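Local coordinates for protein aldehyde dehydrogenase (Bartonella henselae, PDB 3I44) that probably oxidises aldehydes to the corresponding carboxylic acids, with NAD(P)+ accepting the hydride, at residues G114-I117 against D118-L121; W173-N176 against Q177-L180; M377-R381 against G382-R386. The protein carries 1 engineered substitution. One frame throughout, in Å; residues are numbered along the deposited sequence.

Overall arrangement
Contact 2, at the start of helix 174-188, lies deepest: it is mostly buried, near the centre of the chain. Contact 1, the start of helix 117-141, is partly buried, and contact 3 is a peripheral loop between strands 367-370 and 388-391. The first two meet directly, Met119 CE resting 3.8 Å from Trp173 CH2, so the starts of helices 117-141 and 174-188 touch through these two side chains. Contact 3 stands apart, its nearest atoms about 7 Å from contact 1 and about 15 Å from contact 2. Chemistry follows place: contact 1 mixes backbone bonds with small apolar contacts, contact 2 adds polar side chains bonded to the backbone, and contact 3 relies on sulfur over a ring.

Contact 1. Residues G114-I117 against D118-L121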
loop_
_atom_site.group_PDB
_atom_site.type_symbol
_atom_site.label_atom_id
_atom_site.label_comp_id
_atom_site.label_asym_id
_atom_site.label_seq_id
_atom_site.Cartn_x
_atom_site.Cartn_y
_atom_site.Cartn_z
ATOM N N GLY A 114 -27.067 5.464 -18.538
ATOM C CA GLY A 114 -27.215 5.809 -19.947
ATOM C C GLY A 114 -26.589 4.855 -20.943
ATOM O O GLY A 114 -26.621 5.147 -22.156
ATOM N N ALA A 115 -26.008 3.738 -20.473
ATOM C CA ALA A 115 -25.390 2.785 -21.393
ATOM C C ALA A 115 -26.390 2.269 -22.430
ATOM O O ALA A 115 -27.427 1.736 -22.059
ATOM C CB ALA A 115 -24.750 1.608 -20.632
ATOM N N PRO A 116 -26.091 2.413 -23.735
ATOM C CA PRO A 116 -27.005 1.794 -24.697
ATOM C C PRO A 116 -27.209 0.304 -24.406
ATOM O O PRO A 116 -26.249 -0.395 -24.129
ATOM C CB PRO A 116 -26.320 1.995 -26.040
ATOM C CG PRO A 116 -25.471 3.260 -25.833
ATOM C CD PRO A 116 -25.009 3.164 -24.396
ATOM N N ILE A 117 -28.456 -0.134 -24.428
ATOM C CA ILE A 117 -28.879 -1.426 -23.911
ATOM C C ILE A 117 -28.110 -2.645 -24.445
ATOM O O ILE A 117 -27.853 -3.581 -23.682
ATOM C CB ILE A 117 -30.424 -1.604 -24.083
ATOM C CG1 ILE A 117 -30.944 -2.834 -23.338
ATOM C CG2 ILE A 117 -30.807 -1.635 -25.551
ATOM C CD1 ILE A 117 -30.927 -2.711 -21.814
ATOM N N ASP A 118 -27.717 -2.655 -25.715
ATOM C CA ASP A 118 -26.946 -3.804 -26.206
ATOM C C ASP A 118 -25.640 -3.918 -25.426
ATOM O O ASP A 118 -25.318 -4.994 -24.894
ATOM C CB ASP A 118 -26.621 -3.688 -27.696
ATOM C CG ASP A 118 -27.845 -3.814 -28.583
ATOM O OD1 ASP A 118 -28.901 -4.299 -28.099
ATOM O OD2 ASP A 118 -27.724 -3.405 -29.768
ATOM N N MET A 119 -24.902 -2.809 -25.343
ATOM C CA MET A 119 -23.627 -2.811 -24.627
ATOM C C MET A 119 -23.841 -2.845 -23.113
ATOM O O MET A 119 -22.971 -3.320 -22.401
ATOM C CB MET A 119 -22.672 -1.707 -25.080
ATOM C CG MET A 119 -22.945 -0.263 -24.541
ATOM S SD MET A 119 -22.371 0.112 -22.869
ATOM C CE MET A 119 -20.585 0.115 -23.158
ATOM N N ALA A 120 -25.017 -2.425 -22.634
ATOM C CA ALA A 120 -25.378 -2.584 -21.230
ATOM C C ALA A 120 -25.404 -4.083 -20.879
ATOM O O ALA A 120 -25.037 -4.479 -19.769
ATOM C CB ALA A 120 -26.779 -1.922 -20.920
ATOM N N LEU A 121 -25.889 -4.919 -21.792
ATOM C CA LEU A 121 -25.874 -6.379 -21.569
ATOM C C LEU A 121 -24.498 -6.970 -21.886
ATOM O O LEU A 121 -23.921 -7.636 -21.032
ATOM C CB LEU A 121 -26.950 -7.100 -22.388
ATOM C CG LEU A 121 -27.068 -8.620 -22.206
ATOM C CD1 LEU A 121 -27.492 -8.967 -20.753
ATOM C CD2 LEU A 121 -28.067 -9.248 -23.188
#
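Met119 folds back from the first turn of its helix until SD sits 3.6 Å from Ala115 CB. Three bends of like sign make the hook: CG lies between the backbone N and the carbonyl carbon (chi1 78°), and chi2 and chi3 keep turning the same way. Along that path CG passes 3.3 Å from Pro116 O and also leans on the proline ring, reaching Pro116 CD at 4.0 Å. Ala120 needs no such bending, since its methyl already faces the preceding loop and its CB lies 4.1 Å from Ala115 CB. Ile117 reaches Ala120 from another direction; CG1 is anti to the backbone N (chi1 -170°), and CD1 comes to 4.3 Å from Ala120 CB. Beneath the side chains, Pro116, the N-cap residue, takes the first helical bond from Ala120 N to Pro116 O at 2.8 Å, and Leu121 N bonds to Ile117 O at 3.0 Å. Asp118 OD2 accepts from Gly339 N, and the helix start would probably favour its negative charge. The turn thus joins helix 102-113 to helix 117-141, with Ser110 of the former packed against Ile117 and Ala120, and Tyr297 and Asn298 of a nearby loop against Met119.

Contact 2. Residues W173-N176 against Q177-L180; sequences WPMN and QVTL
Gln177 reaches back over the start of its helix to Trp173, the N-cap residue, and touches it with every part of its side chain. CB begins 3.6 Å from Trp173 O. CG, set beside the glutamine's own backbone N (chi1 -61°), closes on that carbonyl, 3.3 Å from Trp173 O. A bend at chi2 (149°) then carries the amide alongside the tryptophan, with CD lying 3.8 Å from Trp173 CB. At the tip OE1 accepts from Trp173 N at 3.2 Å; the donor stands well above the amide plane, 52° out of it, so the bond is not well directed. Gln177 OE1 also lies 2.9 Å from Trp173 O, a close approach of two acceptors that probably costs something. NE2, the other branch, donates to Asn172 OD1. The backbone answers in the opposite sense, Gln177 N giving a 3.0 Å bond to Trp173 O, so Trp173 is held through both its N-H and its carbonyl.

Two residues further along, Thr179 OG1 faces two carbonyls, Met175 O at 2.8 Å and Asn176 O at 3.1 Å, and its single proton could serve either. Met175 CE lies beside Val178 CB, adding an apolar patch next to Phe207 of helix 202-213. Trp173 NE1 bonds to Ser302 OG. Asn172 matches the asparagine that in this family helps form the oxyanion hole. The chemistry is consistent with Gln177 acting as a second-shell residue, its amide holding the Asn172 side chain while fixing the backbone beside it.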
loop_
_atom_site.group_PDB
_atom_site.type_symbol
_atom_site.label_atom_id
_atom_site.label_comp_id
_atom_site.label_asym_id
_atom_site.label_seq_id
_atom_site.Cartn_x
_atom_site.Cartn_y
_atom_site.Cartn_z
ATOM N N TRP A 173 -18.799 2.078 -14.799
ATOM C CA TRP A 173 -18.794 0.674 -15.143
ATOM C C TRP A 173 -19.213 -0.072 -13.859
ATOM O O TRP A 173 -18.415 -0.829 -13.255
ATOM C CB TRP A 173 -17.396 0.253 -15.612
ATOM C CG TRP A 173 -17.072 0.600 -17.030
ATOM C CD1 TRP A 173 -16.306 1.636 -17.469
ATOM C CD2 TRP A 173 -17.448 -0.134 -18.179
ATOM N NE1 TRP A 173 -16.202 1.605 -18.844
ATOM C CE2 TRP A 173 -16.912 0.528 -19.300
ATOM C CE3 TRP A 173 -18.198 -1.298 -18.379
ATOM C CZ2 TRP A 173 -17.094 0.062 -20.594
ATOM C CZ3 TRP A 173 -18.388 -1.754 -19.674
ATOM C CH2 TRP A 173 -17.843 -1.077 -20.760
ATOM N N PRO A 174 -20.456 0.166 -13.415
ATOM C CA PRO A 174 -20.824 -0.200 -12.033
ATOM C C PRO A 174 -20.618 -1.684 -11.638
ATOM O O PRO A 174 -20.063 -1.938 -10.589
ATOM C CB PRO A 174 -22.301 0.213 -11.933
ATOM C CG PRO A 174 -22.752 0.536 -13.350
ATOM C CD PRO A 174 -21.518 0.905 -14.117
ATOM N N MET A 175 -21.063 -2.643 -12.445
ATOM C CA MET A 175 -20.944 -4.053 -12.094
ATOM C C MET A 175 -19.526 -4.547 -12.295
ATOM O O MET A 175 -19.093 -5.430 -11.554
ATOM C CB MET A 175 -21.896 -4.950 -12.896
ATOM C CG MET A 175 -23.232 -5.207 -12.267
ATOM S SD MET A 175 -23.197 -5.629 -10.529
ATOM C CE MET A 175 -23.564 -4.022 -9.830
ATOM N N ASN A 176 -18.808 -3.984 -13.269
ATOM C CA ASN A 176 -17.392 -4.246 -13.384
ATOM C C ASN A 176 -16.714 -3.954 -12.014
ATOM O O ASN A 176 -16.084 -4.829 -11.410
ATOM C CB ASN A 176 -16.797 -3.352 -14.489
ATOM C CG ASN A 176 -15.346 -3.644 -14.772
ATOM O OD1 ASN A 176 -14.426 -2.919 -14.325
ATOM N ND2 ASN A 176 -15.116 -4.666 -15.583
ATOM N N GLN A 177 -16.943 -2.737 -11.509
ATOM C CA GLN A 177 -16.278 -2.233 -10.325
ATOM C C GLN A 177 -16.776 -2.898 -9.031
ATOM O O GLN A 177 -15.969 -3.193 -8.157
ATOM C CB GLN A 177 -16.366 -0.683 -10.328
ATOM C CG GLN A 177 -15.653 -0.076 -11.565
ATOM C CD GLN A 177 -16.265 1.248 -12.090
ATOM O OE1 GLN A 177 -17.468 1.527 -11.906
ATOM N NE2 GLN A 177 -15.421 2.082 -12.737
ATOM N N VAL A 178 -18.071 -3.197 -8.928
ATOM C CA VAL A 178 -18.606 -3.888 -7.761
ATOM C C VAL A 178 -18.102 -5.337 -7.680
ATOM O O VAL A 178 -17.653 -5.769 -6.618
ATOM C CB VAL A 178 -20.161 -3.866 -7.728
ATOM C CG1 VAL A 178 -20.711 -4.839 -6.700
ATOM C CG2 VAL A 178 -20.661 -2.433 -7.474
ATOM N N THR A 179 -18.145 -6.077 -8.785
ATOM C CA THR A 179 -17.681 -7.463 -8.770
ATOM C C THR A 179 -16.194 -7.572 -8.470
ATOM O O THR A 179 -15.795 -8.450 -7.733
ATOM C CB THR A 179 -18.029 -8.244 -10.068
ATOM O OG1 THR A 179 -17.442 -7.615 -11.214
ATOM C CG2 THR A 179 -19.516 -8.339 -10.262
ATOM N N LEU A 180 -15.395 -6.661 -9.008
ATOM C CA LEU A 180 -13.959 -6.602 -8.703
ATOM C C LEU A 180 -13.655 -6.417 -7.212
ATOM O O LEU A 180 -12.571 -6.776 -6.785
ATOM C CB LEU A 180 -13.258 -5.514 -9.506
ATOM C CG LEU A 180 -12.944 -5.879 -10.967
ATOM C CD1 LEU A 180 -12.381 -4.627 -11.684
ATOM C CD2 LEU A 180 -12.022 -7.140 -11.156
#

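Contact 3. Residues M377-R381 against G382-R386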
loop_
_atom_site.group_PDB
_atom_site.type_symbol
_atom_site.label_atom_id
_atom_site.label_comp_id
_atom_site.label_asym_id
_atom_site.label_seq_id
_atom_site.Cartn_x
_atom_site.Cartn_y
_atom_site.Cartn_z
ATOM N N MET A 377 -27.473 17.582 -33.089
ATOM C CA MET A 377 -28.681 18.080 -33.770
ATOM C C MET A 377 -29.828 17.094 -33.605
ATOM O O MET A 377 -29.640 15.887 -33.756
ATOM C CB MET A 377 -28.403 18.273 -35.271
ATOM C CG MET A 377 -29.389 19.177 -36.014
ATOM S SD MET A 377 -28.918 20.909 -36.053
ATOM C CE MET A 377 -29.846 21.560 -34.649
ATOM N N GLY A 378 -30.995 17.613 -33.272
ATOM C CA GLY A 378 -32.176 16.787 -33.137
ATOM C C GLY A 378 -32.496 16.311 -31.730
ATOM O O GLY A 378 -33.636 15.910 -31.467
ATOM N N MET A 379 -31.522 16.341 -30.821
ATOM C CA MET A 379 -31.745 15.884 -29.448
ATOM C C MET A 379 -32.242 17.082 -28.645
ATOM O O MET A 379 -31.603 18.120 -28.638
ATOM C CB MET A 379 -30.436 15.375 -28.826
ATOM C CG MET A 379 -29.599 14.413 -29.687
ATOM S SD MET A 379 -30.027 12.714 -29.389
ATOM C CE MET A 379 -31.324 12.535 -30.621
ATOM N N GLU A 380 -33.366 16.929 -27.960
ATOM C CA GLU A 380 -34.006 18.049 -27.263
ATOM C C GLU A 380 -33.649 18.051 -25.774
ATOM O O GLU A 380 -33.569 19.108 -25.141
ATOM C CB GLU A 380 -35.528 17.966 -27.444
ATOM N N ARG A 381 -33.427 16.850 -25.233
ATOM C CA ARG A 381 -33.104 16.654 -23.827
ATOM C C ARG A 381 -32.166 15.454 -23.668
ATOM O O ARG A 381 -31.994 14.671 -24.587
ATOM C CB ARG A 381 -34.371 16.399 -23.045
ATOM C CG ARG A 381 -35.118 15.242 -23.584
ATOM C CD ARG A 381 -36.402 15.020 -22.862
ATOM N NE ARG A 381 -36.889 13.687 -23.215
ATOM C CZ ARG A 381 -37.794 12.994 -22.524
ATOM N NH1 ARG A 381 -38.335 13.508 -21.419
ATOM N NH2 ARG A 381 -38.153 11.780 -22.939
ATOM N N GLY A 382 -31.598 15.330 -22.480
ATOM C CA GLY A 382 -30.584 14.317 -22.168
ATOM C C GLY A 382 -29.200 14.916 -22.263
ATOM O O GLY A 382 -28.982 15.894 -22.974
ATOM N N TYR A 383 -28.248 14.308 -21.571
ATOM C CA TYR A 383 -26.885 14.817 -21.491
ATOM C C TYR A 383 -26.027 14.285 -22.658
ATOM O O TYR A 383 -24.990 13.653 -22.455
ATOM C CB TYR A 383 -26.280 14.444 -20.122
ATOM C CG TYR A 383 -27.232 14.755 -18.959
ATOM C CD1 TYR A 383 -27.808 16.030 -18.812
ATOM C CD2 TYR A 383 -27.593 13.773 -18.042
ATOM C CE1 TYR A 383 -28.726 16.300 -17.771
ATOM C CE2 TYR A 383 -28.487 14.036 -17.014
ATOM C CZ TYR A 383 -29.043 15.317 -16.869
ATOM O OH TYR A 383 -29.947 15.562 -15.843
ATOM N N TYR A 384 -26.448 14.588 -23.880
ATOM C CA TYR A 384 -25.749 14.103 -25.078
ATOM C C TYR A 384 -24.632 15.017 -25.479
ATOM O O TYR A 384 -24.842 16.233 -25.657
ATOM C CB TYR A 384 -26.729 13.962 -26.235
ATOM C CG TYR A 384 -27.788 12.925 -25.949
ATOM C CD1 TYR A 384 -27.497 11.567 -26.045
ATOM C CD2 TYR A 384 -29.075 13.289 -25.598
ATOM C CE1 TYR A 384 -28.456 10.606 -25.786
ATOM C CE2 TYR A 384 -30.047 12.323 -25.325
ATOM C CZ TYR A 384 -29.725 10.988 -25.425
ATOM O OH TYR A 384 -30.680 10.043 -25.177
ATOM N N VAL A 385 -23.438 14.436 -25.600
ATOM C CA VAL A 385 -22.251 15.143 -25.979
ATOM C C VAL A 385 -21.927 14.691 -27.404
ATOM O O VAL A 385 -22.078 13.516 -27.745
ATOM C CB VAL A 385 -21.079 14.844 -25.008
ATOM C CG1 VAL A 385 -19.792 15.543 -25.457
ATOM C CG2 VAL A 385 -21.427 15.258 -23.571
ATOM N N ARG A 386 -21.486 15.625 -28.228
ATOM C CA ARG A 386 -21.133 15.320 -29.604
ATOM C C ARG A 386 -19.768 14.658 -29.661
ATOM O O ARG A 386 -18.805 15.195 -29.105
ATOM C CB ARG A 386 -21.073 16.621 -30.430
ATOM C CG ARG A 386 -22.386 17.365 -30.543
ATOM C CD ARG A 386 -22.208 18.830 -30.940
ATOM N NE ARG A 386 -21.704 18.986 -32.306
ATOM C CZ ARG A 386 -21.183 20.116 -32.781
ATOM N NH1 ARG A 386 -21.082 21.195 -32.015
ATOM N NH2 ARG A 386 -20.772 20.189 -34.042
#
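A Met-aromatic contact closes this loop: Met379 lays its sulfur over one face of the Tyr384 ring. SD is 4.0 Å from the centroid of the Tyr384 ring and only 11° off its normal, so it stands almost directly above the middle. The two side chains cross at about a right angle. Met379 gets there by bending, with chi2 at -91° and a second near-perpendicular turn at chi3, while its CB stays close to the rim of the ring, 4.1 Å from Tyr384 CD2. Tyr384 swings CG beside its own backbone N (chi1 -64°), which brings the ring back beneath the methionine.

The edge of that ring has a different neighbour. Arg381 O lies in the ring plane, where the slightly positive C-H rim would probably suit a carbonyl oxygen. The Arg381 side chain is extended from CG to NE, and NH1 forms a salt bridge with Glu52 OE2. Gly382 N, next along, bonds to Glu51 OE2, so two successive residues tie the loop to the chain around strand 52-58. The backbone then bends through an inverse gamma turn centred on Tyr383, whose bond from Tyr384 N to Gly382 O is weak at 3.0 Å. Val332 and Pro376 also pack against Tyr384. The carbonyl at the ring edge is closest at one carbon, Arg381 O lying 3.1 Å from Tyr384 CE2.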